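Tol-Pal system protein TolB (Acinetobacter baumannii, PDB 7MX5) probably acts as the periplasmic component of the Tol-Pal system, helping the outer membrane invaginate during cell division and keep its integrity. Local coordinates at residues N26-I31 with F83-Q88; S133-Y138 with Q161-L166; I273-R278 with P282-Y287; H320-S323 with Y327-A330; L372-T377 with M383-E388. All coordinates share one frame; numbering follows the deposited sequence.

Contact 1: N26-I31 with F83-Q88; sequences NGLYPI and FEVHYQ
The amide of Asn26 stands over one face of the Phe83 ring, with ND2 3.2 Å from CD1 and almost equally close to CE1. The nitrogen sits off-centre, toward the rim of the ring, and the amide and ring planes are 78° apart, so the NH2 end and not the flat of the amide meets the aromatic face. Phe83 holds its ring there with CG between the backbone N and the carbonyl carbon (chi1 69°). Asn26 lies at the exposed margin of the contact, while the ring beneath it is buried.

The apolar part is looser: Leu28 CD1 approaches Val85 CG2 at 4.4 Å. Neighbours fill in around it, since Ile76 of strand 70-78 touches Asn26, Leu28 and Phe83, and Ile110 of helix 110-126 packs on both Leu28 and Phe83.

Hydrogen bonds hold each side separately. In the turn, the carboxylate of Asp25 accepts from Gly27 N and, weakly, from Leu28 N and Tyr29 N, while Gly27 takes a positive phi of 94°. On the strand, Phe83 and Val85 pair with Val105 and Leu103, and Glu84 and His86 with Lys77 and Gln75 on the other flank.

A turn leading into helix 29-37 is thus laid against one face of a mixed five-stranded sheet, an alpha/beta layer packing that belongs to the TolB amino-terminal domain.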
# COMPACT_ATOMS: atom_id res chain seq x y z
N ASN A 26 27.60 -5.88 2.56
CA ASN A 26 27.04 -6.96 1.77
C ASN A 26 26.19 -6.46 0.61
O ASN A 26 25.59 -7.28 -0.10
CB ASN A 26 26.19 -7.87 2.66
CG ASN A 26 26.31 -9.33 2.30
OD1 ASN A 26 27.18 -9.72 1.52
ND2 ASN A 26 25.44 -10.16 2.86
N GLY A 27 26.14 -5.15 0.38
CA GLY A 27 25.12 -4.57 -0.46
C GLY A 27 23.92 -4.08 0.31
O GLY A 27 22.86 -3.87 -0.29
N LEU A 28 24.05 -3.90 1.62
CA LEU A 28 22.93 -3.57 2.49
C LEU A 28 22.66 -2.07 2.52
O LEU A 28 21.52 -1.63 2.32
CB LEU A 28 23.21 -4.10 3.90
CG LEU A 28 22.08 -4.21 4.94
CD1 LEU A 28 21.84 -2.90 5.66
CD2 LEU A 28 20.81 -4.71 4.28
N TYR A 29 23.70 -1.28 2.78
CA TYR A 29 23.50 0.15 2.98
C TYR A 29 22.97 0.90 1.76
O TYR A 29 22.24 1.89 1.97
CB TYR A 29 24.79 0.78 3.52
CG TYR A 29 25.80 1.25 2.49
CD1 TYR A 29 25.69 2.50 1.89
CD2 TYR A 29 26.87 0.45 2.13
CE1 TYR A 29 26.61 2.93 0.95
CE2 TYR A 29 27.80 0.87 1.20
CZ TYR A 29 27.67 2.10 0.61
OH TYR A 29 28.59 2.52 -0.32
N PRO A 30 23.28 0.54 0.51
CA PRO A 30 22.61 1.23 -0.61
C PRO A 30 21.10 1.05 -0.60
O PRO A 30 20.37 1.97 -0.98
CB PRO A 30 23.25 0.61 -1.86
CG PRO A 30 24.49 -0.03 -1.41
CD PRO A 30 24.31 -0.40 0.03
N ILE A 31 20.62 -0.12 -0.17
CA ILE A 31 19.18 -0.32 -0.03
C ILE A 31 18.61 0.59 1.05
O ILE A 31 17.54 1.17 0.88
CB ILE A 31 18.88 -1.81 0.26
CG1 ILE A 31 19.25 -2.67 -0.94
CG2 ILE A 31 17.42 -2.00 0.63
CD1 ILE A 31 19.22 -4.16 -0.66
N PHE A 83 24.47 -13.47 7.63
CA PHE A 83 25.32 -12.39 8.11
C PHE A 83 24.58 -11.60 9.17
O PHE A 83 23.35 -11.64 9.27
CB PHE A 83 25.76 -11.46 6.96
CG PHE A 83 24.64 -10.65 6.37
CD1 PHE A 83 23.81 -11.18 5.40
CD2 PHE A 83 24.42 -9.34 6.78
CE1 PHE A 83 22.79 -10.43 4.85
CE2 PHE A 83 23.40 -8.59 6.24
CZ PHE A 83 22.58 -9.13 5.27
N GLU A 84 25.36 -10.88 9.98
CA GLU A 84 24.84 -9.99 11.00
C GLU A 84 25.07 -8.54 10.58
O GLU A 84 26.08 -8.23 9.94
CB GLU A 84 25.53 -10.24 12.35
CG GLU A 84 24.69 -10.97 13.36
CD GLU A 84 25.49 -11.41 14.57
OE1 GLU A 84 26.49 -10.75 14.90
OE2 GLU A 84 25.11 -12.43 15.20
N VAL A 85 24.13 -7.67 10.93
CA VAL A 85 24.28 -6.24 10.71
C VAL A 85 24.12 -5.53 12.05
O VAL A 85 23.08 -5.64 12.70
CB VAL A 85 23.28 -5.70 9.67
CG1 VAL A 85 21.86 -6.18 9.95
CG2 VAL A 85 23.34 -4.18 9.62
N HIS A 86 25.18 -4.84 12.47
CA HIS A 86 25.16 -3.99 13.65
C HIS A 86 25.11 -2.55 13.17
O HIS A 86 26.10 -2.05 12.62
CB HIS A 86 26.37 -4.25 14.54
CG HIS A 86 26.36 -3.50 15.83
ND1 HIS A 86 27.48 -3.32 16.60
CD2 HIS A 86 25.35 -2.87 16.48
CE1 HIS A 86 27.17 -2.62 17.68
NE2 HIS A 86 25.88 -2.34 17.63
N TYR A 87 23.98 -1.89 13.37
CA TYR A 87 23.77 -0.54 12.85
C TYR A 87 23.36 0.40 13.97
O TYR A 87 22.80 -0.02 14.99
CB TYR A 87 22.72 -0.52 11.74
CG TYR A 87 21.33 -0.92 12.18
CD1 TYR A 87 20.95 -2.25 12.24
CD2 TYR A 87 20.39 0.05 12.52
CE1 TYR A 87 19.67 -2.61 12.64
CE2 TYR A 87 19.11 -0.31 12.92
CZ TYR A 87 18.76 -1.64 12.98
OH TYR A 87 17.49 -2.00 13.37
N GLN A 88 23.65 1.68 13.78
CA GLN A 88 23.33 2.72 14.75
C GLN A 88 22.73 3.92 14.03
O GLN A 88 22.95 4.14 12.84
CB GLN A 88 24.56 3.16 15.55
CG GLN A 88 25.23 2.05 16.35
CD GLN A 88 26.51 2.51 17.01
OE1 GLN A 88 27.34 3.18 16.39
NE2 GLN A 88 26.69 2.15 18.27

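Contact 2: S133-Y138 with Q161-L166; sequences SGRIAY and QPKTVL
Arg135 reaches across to the turn before strand 163-168, and its guanidinium makes the tight part of this contact. NH1 donates to the carbonyl O of Gln161 at 3.0 Å, a moderately bent bond (150° at the hydrogen) that approaches nearly in line with the C=O. The same nitrogen forms a salt bridge with Asp156 OD1, so two acceptors hold it. NH2 presses on Lys163 CB at 3.2 Å, the methylene lying in the guanidinium plane at its edge. Bends at chi2 and chi3 fold the arginine over Ile154 of the intervening strand 150-156.

Elsewhere the packing slackens. Tyr138 OH comes only to 3.8 Å from Pro162 CB, its polar partner being Gln153 OE1. The side chain of Gln161 is exposed, as is Lys163, whose chain crosses the arginine at about a right angle and carries NZ off to 5.9 Å from Arg135 NH2; the two like charges are not in contact.

The two segments are non-adjacent strands of one four-stranded propeller blade, bridged over strand 150-156. Pairing with strand 135-141, the C-terminal strand 391-397 completes the blade begun by the first strands of the propeller, the "Velcro" closure of a beta-propeller.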
# COMPACT_ATOMS: atom_id res chain seq x y z
N SER A 133 9.36 -2.28 4.77
CA SER A 133 8.94 -3.66 4.82
C SER A 133 7.44 -3.75 4.58
O SER A 133 6.68 -2.86 4.97
CB SER A 133 9.30 -4.29 6.16
OG SER A 133 10.68 -4.16 6.44
N GLY A 134 7.02 -4.82 3.93
CA GLY A 134 5.64 -5.00 3.54
C GLY A 134 5.51 -5.30 2.06
O GLY A 134 6.45 -5.19 1.28
N ARG A 135 4.29 -5.69 1.69
CA ARG A 135 4.02 -6.17 0.34
C ARG A 135 2.83 -5.41 -0.25
O ARG A 135 1.96 -4.93 0.47
CB ARG A 135 3.74 -7.67 0.34
CG ARG A 135 4.81 -8.49 1.03
CD ARG A 135 5.92 -8.87 0.07
NE ARG A 135 5.50 -9.95 -0.83
CZ ARG A 135 6.22 -10.40 -1.84
NH1 ARG A 135 7.41 -9.89 -2.14
NH2 ARG A 135 5.73 -11.39 -2.59
N ILE A 136 2.82 -5.32 -1.58
CA ILE A 136 1.75 -4.68 -2.32
C ILE A 136 1.31 -5.63 -3.43
O ILE A 136 2.13 -6.10 -4.22
CB ILE A 136 2.18 -3.33 -2.92
CG1 ILE A 136 2.63 -2.37 -1.82
CG2 ILE A 136 1.05 -2.72 -3.74
CD1 ILE A 136 3.01 -0.99 -2.32
N ALA A 137 0.01 -5.92 -3.48
CA ALA A 137 -0.55 -6.75 -4.53
C ALA A 137 -1.07 -5.89 -5.67
O ALA A 137 -1.53 -4.76 -5.46
CB ALA A 137 -1.67 -7.63 -3.98
N TYR A 138 -1.00 -6.43 -6.88
CA TYR A 138 -1.43 -5.71 -8.07
C TYR A 138 -1.74 -6.71 -9.17
O TYR A 138 -1.36 -7.88 -9.09
CB TYR A 138 -0.37 -4.70 -8.52
CG TYR A 138 1.00 -5.30 -8.73
CD1 TYR A 138 1.90 -5.40 -7.68
CD2 TYR A 138 1.39 -5.78 -9.97
CE1 TYR A 138 3.16 -5.95 -7.86
CE2 TYR A 138 2.64 -6.33 -10.17
CZ TYR A 138 3.52 -6.42 -9.11
OH TYR A 138 4.77 -6.97 -9.30
N GLN A 161 11.38 -8.19 -5.88
CA GLN A 161 10.99 -9.53 -5.47
C GLN A 161 9.50 -9.80 -5.72
O GLN A 161 8.74 -10.02 -4.78
CB GLN A 161 11.33 -9.76 -4.00
CG GLN A 161 12.69 -9.21 -3.58
CD GLN A 161 13.42 -10.12 -2.62
OE1 GLN A 161 13.16 -10.10 -1.41
NE2 GLN A 161 14.33 -10.93 -3.14
N PRO A 162 9.07 -9.79 -6.98
CA PRO A 162 7.66 -10.06 -7.27
C PRO A 162 7.34 -11.54 -7.15
O PRO A 162 8.16 -12.41 -7.48
CB PRO A 162 7.50 -9.57 -8.71
CG PRO A 162 8.84 -9.79 -9.32
CD PRO A 162 9.85 -9.60 -8.21
N LYS A 163 6.13 -11.82 -6.67
CA LYS A 163 5.65 -13.19 -6.49
C LYS A 163 4.33 -13.32 -7.24
O LYS A 163 3.34 -12.68 -6.88
CB LYS A 163 5.49 -13.52 -5.01
CG LYS A 163 5.38 -15.01 -4.67
CD LYS A 163 4.02 -15.59 -5.02
CE LYS A 163 3.83 -16.98 -4.45
NZ LYS A 163 3.87 -16.99 -2.97
N THR A 164 4.32 -14.15 -8.28
CA THR A 164 3.12 -14.36 -9.08
C THR A 164 2.16 -15.28 -8.32
O THR A 164 2.49 -16.43 -8.04
CB THR A 164 3.47 -14.95 -10.44
OG1 THR A 164 4.28 -14.02 -11.17
CG2 THR A 164 2.21 -15.24 -11.23
N VAL A 165 0.97 -14.76 -8.00
CA VAL A 165 -0.03 -15.56 -7.31
C VAL A 165 -0.84 -16.38 -8.30
O VAL A 165 -1.17 -17.54 -8.05
CB VAL A 165 -0.93 -14.65 -6.46
CG1 VAL A 165 -1.61 -15.44 -5.36
CG2 VAL A 165 -0.12 -13.50 -5.87
N LEU A 166 -1.17 -15.79 -9.45
CA LEU A 166 -1.97 -16.45 -10.47
C LEU A 166 -1.87 -15.66 -11.77
O LEU A 166 -1.86 -14.42 -11.74
CB LEU A 166 -3.44 -16.57 -10.04
CG LEU A 166 -4.42 -17.13 -11.08
CD1 LEU A 166 -3.98 -18.51 -11.54
CD2 LEU A 166 -5.83 -17.17 -10.52

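Contact 3: I273-R278 with P282-Y287; sequences IFTSDR and PQIYRY
Ser276 O accepts two hydrogen bonds: Gln283 N donates to it at 2.8 Å in a nearly straight bond (165° at the hydrogen), and water 1 donates at 3.1 Å. The same water bonds to Tyr285 OH, tying the tip of the tyrosine back to the opposite strand. Ser276 N in turn bonds to Gln283 O, and Phe274 and Tyr285 form the next hydrogen-bonded pair of the antiparallel register.

Tyr285 dominates the side-chain packing. Its CB rests over the face of the Phe274 ring, 4.0 Å from the centroid, a CH-pi contact. Further out, its CD1 meets Ser276 CB at 3.4 Å. Arg278 crosses the Tyr285 ring obliquely, its guanidinium plane within 19° of the ring, but CZ is 5.4 Å from the Tyr285 centroid, at most a weak cation-pi attraction. The Phe274 ring also turns its edge to Tyr287 N.

With chi1 at 177°, Ser276 OG swings away from its own N and accepts from Arg278 N to make an ST turn; it bonds to Asn255 OD1 besides. On the other face Ile273 CB packs on Ile284 CG2 at 4.2 Å; there Ile273 touches Leu309, and Thr275 OG1 bonds to Arg306 N, both on strand 304-309.

This is the hairpin of the two central strands in a four-stranded blade, one face of which packs on the next blade of the TolB beta-propeller.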
# COMPACT_ATOMS: atom_id res chain seq x y z
N ILE A 273 -17.88 1.28 4.52
CA ILE A 273 -18.18 2.36 3.60
C ILE A 273 -18.39 1.78 2.21
O ILE A 273 -17.94 0.68 1.88
CB ILE A 273 -17.09 3.45 3.59
CG1 ILE A 273 -15.81 2.92 2.94
CG2 ILE A 273 -16.81 3.94 5.01
CD1 ILE A 273 -14.81 4.00 2.61
N PHE A 274 -19.09 2.55 1.37
CA PHE A 274 -19.43 2.08 0.03
C PHE A 274 -19.85 3.27 -0.82
O PHE A 274 -20.21 4.34 -0.31
CB PHE A 274 -20.55 1.03 0.07
CG PHE A 274 -21.86 1.56 0.60
CD1 PHE A 274 -22.03 1.79 1.96
CD2 PHE A 274 -22.91 1.82 -0.25
CE1 PHE A 274 -23.23 2.27 2.45
CE2 PHE A 274 -24.11 2.30 0.23
CZ PHE A 274 -24.27 2.53 1.58
N THR A 275 -19.79 3.07 -2.13
CA THR A 275 -20.21 4.08 -3.10
C THR A 275 -21.68 3.88 -3.45
O THR A 275 -22.16 2.74 -3.53
CB THR A 275 -19.35 4.00 -4.36
OG1 THR A 275 -17.98 4.22 -4.02
CG2 THR A 275 -19.79 5.03 -5.39
N SER A 276 -22.39 4.98 -3.66
CA SER A 276 -23.83 4.92 -3.87
C SER A 276 -24.28 6.04 -4.79
O SER A 276 -23.78 7.16 -4.70
CB SER A 276 -24.56 5.01 -2.53
OG SER A 276 -25.96 5.01 -2.75
N ASP A 277 -25.23 5.73 -5.67
CA ASP A 277 -25.87 6.71 -6.54
C ASP A 277 -27.30 7.01 -6.12
O ASP A 277 -28.07 7.57 -6.90
CB ASP A 277 -25.83 6.24 -7.99
CG ASP A 277 -25.88 7.40 -8.98
OD1 ASP A 277 -24.92 8.19 -9.03
OD2 ASP A 277 -26.89 7.51 -9.71
N ARG A 278 -27.68 6.64 -4.89
CA ARG A 278 -29.06 6.81 -4.44
C ARG A 278 -29.47 8.27 -4.33
O ARG A 278 -30.67 8.56 -4.29
CB ARG A 278 -29.26 6.11 -3.10
CG ARG A 278 -28.41 6.66 -1.97
CD ARG A 278 -29.02 6.34 -0.62
NE ARG A 278 -28.55 5.06 -0.10
CZ ARG A 278 -28.92 4.55 1.07
NH1 ARG A 278 -29.75 5.18 1.87
NH2 ARG A 278 -28.44 3.36 1.43
N PRO A 282 -22.68 9.80 -7.54
CA PRO A 282 -21.88 8.84 -6.75
C PRO A 282 -21.28 9.51 -5.52
O PRO A 282 -20.49 10.45 -5.64
CB PRO A 282 -20.80 8.37 -7.73
CG PRO A 282 -21.27 8.79 -9.09
CD PRO A 282 -22.17 9.96 -8.91
N GLN A 283 -21.66 9.02 -4.35
CA GLN A 283 -21.13 9.51 -3.08
C GLN A 283 -20.73 8.32 -2.22
O GLN A 283 -21.11 7.18 -2.48
CB GLN A 283 -22.15 10.38 -2.34
CG GLN A 283 -22.56 11.65 -3.08
CD GLN A 283 -21.38 12.57 -3.36
OE1 GLN A 283 -20.37 12.54 -2.66
NE2 GLN A 283 -21.52 13.41 -4.38
N ILE A 284 -19.94 8.60 -1.18
CA ILE A 284 -19.47 7.58 -0.26
C ILE A 284 -20.35 7.62 0.98
O ILE A 284 -20.46 8.66 1.65
CB ILE A 284 -17.99 7.79 0.11
CG1 ILE A 284 -17.10 7.42 -1.07
CG2 ILE A 284 -17.62 6.97 1.33
CD1 ILE A 284 -15.64 7.74 -0.85
N TYR A 285 -20.98 6.50 1.30
CA TYR A 285 -21.86 6.37 2.45
C TYR A 285 -21.26 5.39 3.45
O TYR A 285 -20.34 4.63 3.14
CB TYR A 285 -23.26 5.91 2.02
CG TYR A 285 -24.02 6.95 1.23
CD1 TYR A 285 -23.70 7.23 -0.09
CD2 TYR A 285 -25.08 7.65 1.80
CE1 TYR A 285 -24.40 8.17 -0.82
CE2 TYR A 285 -25.78 8.60 1.08
CZ TYR A 285 -25.44 8.85 -0.23
OH TYR A 285 -26.13 9.79 -0.96
N ARG A 286 -21.80 5.42 4.67
CA ARG A 286 -21.35 4.56 5.76
C ARG A 286 -22.54 3.77 6.29
O ARG A 286 -23.52 4.36 6.77
CB ARG A 286 -20.71 5.38 6.88
CG ARG A 286 -20.25 4.56 8.07
CD ARG A 286 -19.99 5.45 9.28
NE ARG A 286 -19.57 4.68 10.45
CZ ARG A 286 -20.39 4.25 11.40
NH1 ARG A 286 -21.68 4.49 11.35
NH2 ARG A 286 -19.89 3.55 12.42
N TYR A 287 -22.46 2.44 6.20
CA TYR A 287 -23.48 1.56 6.73
C TYR A 287 -23.06 1.10 8.12
O TYR A 287 -22.01 0.47 8.28
CB TYR A 287 -23.70 0.35 5.82
CG TYR A 287 -24.73 -0.63 6.35
CD1 TYR A 287 -26.08 -0.48 6.05
CD2 TYR A 287 -24.36 -1.69 7.17
CE1 TYR A 287 -27.02 -1.37 6.53
CE2 TYR A 287 -25.30 -2.58 7.65
CZ TYR A 287 -26.63 -2.42 7.33
OH TYR A 287 -27.56 -3.30 7.82
O HOH W 1 -25.75 9.38 -3.91

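Contact 4: H320-S323 with Y327-A330; sequences HRPS and YKVA
Bends at chi2 and chi3 fold Arg321 back along Tyr327, whose ring swings to meet it with CG beside the backbone N, opposite the carbonyl carbon (chi1 -62°). The closest approach of these two side chains is Arg321 CG to Tyr327 CD1 at 3.4 Å. Farther out the guanidinium lies almost flat to the ring, the planes 19° apart, and Tyr327 CE1 stands 3.9 Å over the middle of one guanidinium face. Tyr327 OH is 3.9 Å from Arg321 NH1, without a hydrogen bond. Phe303 completes the cluster: it forms a cation-pi pair with Arg321, and its ring meets that of Tyr327 with planes about 55° apart.

Backbone bonds join the start of the connection to its end. His320 N donates to Lys328 O at 2.6 Å, straight and in the carbonyl plane; Lys328 N returns a bond to His320 O, modelled so short that its exact length is doubtful. These make His320 and Lys328 a hydrogen-bonded antiparallel pair.

Two further side-chain touches flank that pair. His320 CB packs on Ala330 CB at 3.6 Å, while the imidazole ND1 is bonded to Asn304 OD1. Pro322 crosses the Lys328 chain at about a right angle, its CD 3.9 Å from Lys328 CG.

The contact closes the turn between strands 315-320 and 328-333, the middle pair of a four-stranded propeller blade. Strand 304-309 flanks the first of them, while strand 339-344 pairs beside 328-333 as the blade's edge strand; its Ile341 touches both His320 and Lys328, and Thr345, just beyond it, pairs with Tyr327.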
# COMPACT_ATOMS: atom_id res chain seq x y z
N HIS A 320 -12.05 11.44 -6.30
CA HIS A 320 -12.81 12.67 -6.22
C HIS A 320 -12.80 13.35 -7.58
O HIS A 320 -11.75 13.46 -8.21
CB HIS A 320 -12.24 13.60 -5.15
CG HIS A 320 -13.03 14.85 -4.93
ND1 HIS A 320 -14.13 14.89 -4.11
CD2 HIS A 320 -12.88 16.10 -5.42
CE1 HIS A 320 -14.63 16.12 -4.10
NE2 HIS A 320 -13.88 16.87 -4.89
N ARG A 321 -13.97 13.80 -8.03
CA ARG A 321 -14.13 14.42 -9.34
C ARG A 321 -14.93 15.71 -9.22
O ARG A 321 -16.17 15.69 -9.23
CB ARG A 321 -14.80 13.47 -10.33
CG ARG A 321 -14.10 13.37 -11.67
CD ARG A 321 -14.98 13.83 -12.81
NE ARG A 321 -16.16 12.99 -12.97
CZ ARG A 321 -16.44 12.28 -14.06
NH1 ARG A 321 -15.62 12.27 -15.10
NH2 ARG A 321 -17.55 11.56 -14.10
N PRO A 322 -14.26 16.85 -9.09
CA PRO A 322 -14.96 18.13 -9.27
C PRO A 322 -15.51 18.22 -10.68
O PRO A 322 -14.80 17.97 -11.66
CB PRO A 322 -13.89 19.19 -9.00
CG PRO A 322 -12.67 18.47 -8.53
CD PRO A 322 -12.84 17.01 -8.74
N SER A 323 -16.79 18.59 -10.79
CA SER A 323 -17.51 18.52 -12.06
C SER A 323 -16.80 19.25 -13.19
O SER A 323 -17.05 18.96 -14.36
CB SER A 323 -18.92 19.08 -11.90
OG SER A 323 -18.90 20.48 -11.72
N TYR A 327 -10.76 12.94 -12.63
CA TYR A 327 -10.62 12.18 -11.39
C TYR A 327 -9.40 12.64 -10.60
O TYR A 327 -8.34 12.92 -11.16
CB TYR A 327 -10.50 10.69 -11.70
CG TYR A 327 -11.71 10.11 -12.39
CD1 TYR A 327 -12.96 10.13 -11.79
CD2 TYR A 327 -11.61 9.54 -13.66
CE1 TYR A 327 -14.07 9.61 -12.43
CE2 TYR A 327 -12.71 9.01 -14.30
CZ TYR A 327 -13.94 9.05 -13.68
OH TYR A 327 -15.04 8.52 -14.32
N LYS A 328 -9.57 12.72 -9.28
CA LYS A 328 -8.49 13.07 -8.37
C LYS A 328 -8.45 12.06 -7.23
O LYS A 328 -9.50 11.60 -6.77
CB LYS A 328 -8.65 14.48 -7.79
CG LYS A 328 -9.24 15.50 -8.76
CD LYS A 328 -8.15 16.22 -9.53
CE LYS A 328 -8.72 16.93 -10.75
NZ LYS A 328 -8.04 18.23 -11.00
N VAL A 329 -7.25 11.73 -6.78
CA VAL A 329 -7.08 11.00 -5.53
C VAL A 329 -7.17 12.01 -4.39
O VAL A 329 -6.42 12.99 -4.36
CB VAL A 329 -5.74 10.25 -5.50
CG1 VAL A 329 -5.55 9.56 -4.15
CG2 VAL A 329 -5.68 9.23 -6.63
N ALA A 330 -8.10 11.79 -3.47
CA ALA A 330 -8.36 12.73 -2.39
C ALA A 330 -8.32 12.02 -1.05
O ALA A 330 -8.53 10.81 -0.96
CB ALA A 330 -9.70 13.45 -2.57

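Contact 5: L372-T377 with M383-E388; sequences LSIMST and MNLPSE
The beta hairpin of strands 369-376 and 382-386, in the last blade of the propeller, sets Leu372, Ser373 and Ile374 against Leu385, Asn384 and Met383. Strand 6-9 pairs on the far side of the second strand, Asn384 bonding to Glu6 through the backbone, so the N-terminal part of the chain adds a fifth strand to the blade.

Leu372 with Leu385 and Ile374 with Met383 are hydrogen-bonded pairs. Ile374 N donates to Met383 O at 2.6 Å, nearly straight and in the carbonyl plane. Leu372 N to Leu385 O is straight at the hydrogen, but at 3.1 Å its donor stands 56° out of the Leu385 carbonyl plane; Met383 N to Ile374 O is the bent one.

Between these pairs, on the opposite face of the sheet, Ser373 OG donates to Asn384 OD1 at 2.7 Å, close to the line of the amide C=O. In Asn384, chi1 of -78° sets CG beside the backbone N, and chi2 of -30° turns OD1 to the serine.

The other face is apolar. Ile374 CD1 touches Leu385 CD2 at 3.6 Å and Met383 CE at 3.7 Å. Leu372 CB lies 3.8 Å from Leu385 CB. Ile374 and Met383 run side by side, and Trp397 of strand 391-397 packs on Ile374.

The chemistry is thus divided by face: hydrocarbon contacts bind one side, and on the other a buried serine satisfies the asparagine oxygen and probably helps to hold the rotation of its amide.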
# COMPACT_ATOMS: atom_id res chain seq x y z
N LEU A 372 1.69 2.17 -11.33
CA LEU A 372 1.29 2.43 -9.96
C LEU A 372 2.03 3.66 -9.44
O LEU A 372 3.21 3.86 -9.76
CB LEU A 372 1.58 1.24 -9.05
CG LEU A 372 0.74 -0.03 -9.21
CD1 LEU A 372 0.97 -0.96 -8.03
CD2 LEU A 372 -0.73 0.30 -9.36
N SER A 373 1.34 4.47 -8.65
CA SER A 373 1.94 5.64 -8.04
C SER A 373 1.74 5.59 -6.53
O SER A 373 0.65 5.24 -6.06
CB SER A 373 1.35 6.94 -8.60
OG SER A 373 2.05 7.37 -9.75
N ILE A 374 2.79 5.92 -5.78
CA ILE A 374 2.73 5.98 -4.33
C ILE A 374 2.99 7.42 -3.92
O ILE A 374 4.01 8.01 -4.29
CB ILE A 374 3.75 5.03 -3.67
CG1 ILE A 374 3.20 3.60 -3.66
CG2 ILE A 374 4.05 5.47 -2.25
CD1 ILE A 374 4.27 2.54 -3.72
N MET A 375 2.06 8.00 -3.16
CA MET A 375 2.14 9.39 -2.75
C MET A 375 2.03 9.50 -1.24
O MET A 375 1.27 8.75 -0.61
CB MET A 375 1.05 10.23 -3.41
CG MET A 375 1.52 11.00 -4.63
SD MET A 375 0.50 12.42 -5.04
CE MET A 375 1.06 13.61 -3.84
N SER A 376 2.78 10.43 -0.67
CA SER A 376 2.59 10.77 0.73
C SER A 376 1.25 11.49 0.90
O SER A 376 0.80 12.23 0.02
CB SER A 376 3.73 11.65 1.23
OG SER A 376 3.78 12.88 0.52
N THR A 377 0.60 11.25 2.04
CA THR A 377 -0.74 11.78 2.25
C THR A 377 -0.76 13.30 2.38
O THR A 377 -1.84 13.90 2.27
CB THR A 377 -1.37 11.15 3.49
OG1 THR A 377 -0.57 11.44 4.64
CG2 THR A 377 -1.47 9.64 3.31
N MET A 383 6.00 8.71 -5.89
CA MET A 383 6.80 7.53 -6.18
C MET A 383 6.09 6.75 -7.27
O MET A 383 4.89 6.47 -7.16
CB MET A 383 6.96 6.68 -4.91
CG MET A 383 8.34 6.09 -4.71
SD MET A 383 8.45 5.19 -3.15
CE MET A 383 7.79 3.60 -3.62
N ASN A 384 6.82 6.41 -8.33
CA ASN A 384 6.23 5.75 -9.49
C ASN A 384 6.71 4.31 -9.59
O ASN A 384 7.90 4.03 -9.43
CB ASN A 384 6.56 6.51 -10.77
CG ASN A 384 5.70 7.74 -10.96
OD1 ASN A 384 4.56 7.78 -10.51
ND2 ASN A 384 6.24 8.75 -11.63
N LEU A 385 5.77 3.41 -9.87
CA LEU A 385 6.04 1.99 -10.09
C LEU A 385 5.55 1.61 -11.48
O LEU A 385 4.52 0.93 -11.62
CB LEU A 385 5.37 1.12 -9.02
CG LEU A 385 5.99 0.97 -7.63
CD1 LEU A 385 7.37 0.34 -7.73
CD2 LEU A 385 6.05 2.30 -6.88
N PRO A 386 6.25 2.03 -12.53
CA PRO A 386 5.81 1.69 -13.89
C PRO A 386 6.12 0.24 -14.24
O PRO A 386 7.02 -0.39 -13.69
CB PRO A 386 6.60 2.65 -14.78
CG PRO A 386 7.31 3.59 -13.86
CD PRO A 386 7.42 2.92 -12.54
N SER A 387 5.34 -0.27 -15.19
CA SER A 387 5.58 -1.57 -15.78
C SER A 387 6.39 -1.42 -17.06
O SER A 387 6.39 -0.37 -17.70
CB SER A 387 4.26 -2.29 -16.07
OG SER A 387 4.48 -3.62 -16.49
N GLU A 388 7.10 -2.49 -17.42
CA GLU A 388 7.82 -2.49 -18.68
C GLU A 388 6.86 -2.58 -19.86
O GLU A 388 7.15 -2.02 -20.93
CB GLU A 388 8.82 -3.65 -18.72
CG GLU A 388 10.02 -3.46 -17.82
CD GLU A 388 11.28 -4.09 -18.38
OE1 GLU A 388 11.39 -4.21 -19.62
OE2 GLU A 388 12.17 -4.45 -17.58

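How the contacts relate
Following the chain, the five contacts run in series; none nests within or crosses another. Contact 1 closes a 51-residue loop inside the amino-terminal domain. Contact 2 then spans a strand and its connections within the first propeller blade, while contacts 3, 4 and 5 each close a short hairpin turn in a later blade. Contacts 3 and 4 lie in successive blades, their centres about 15 Å apart. Contact 5 comes round to contact 2 and touches it, Ile136 CD1 on Ile374 CD1 and Tyr138 CB on Leu372 CD1, so the last blade packs directly on the first and the ring is closed. Contact 1 stands apart, its centre about 24 Å from that of contact 2.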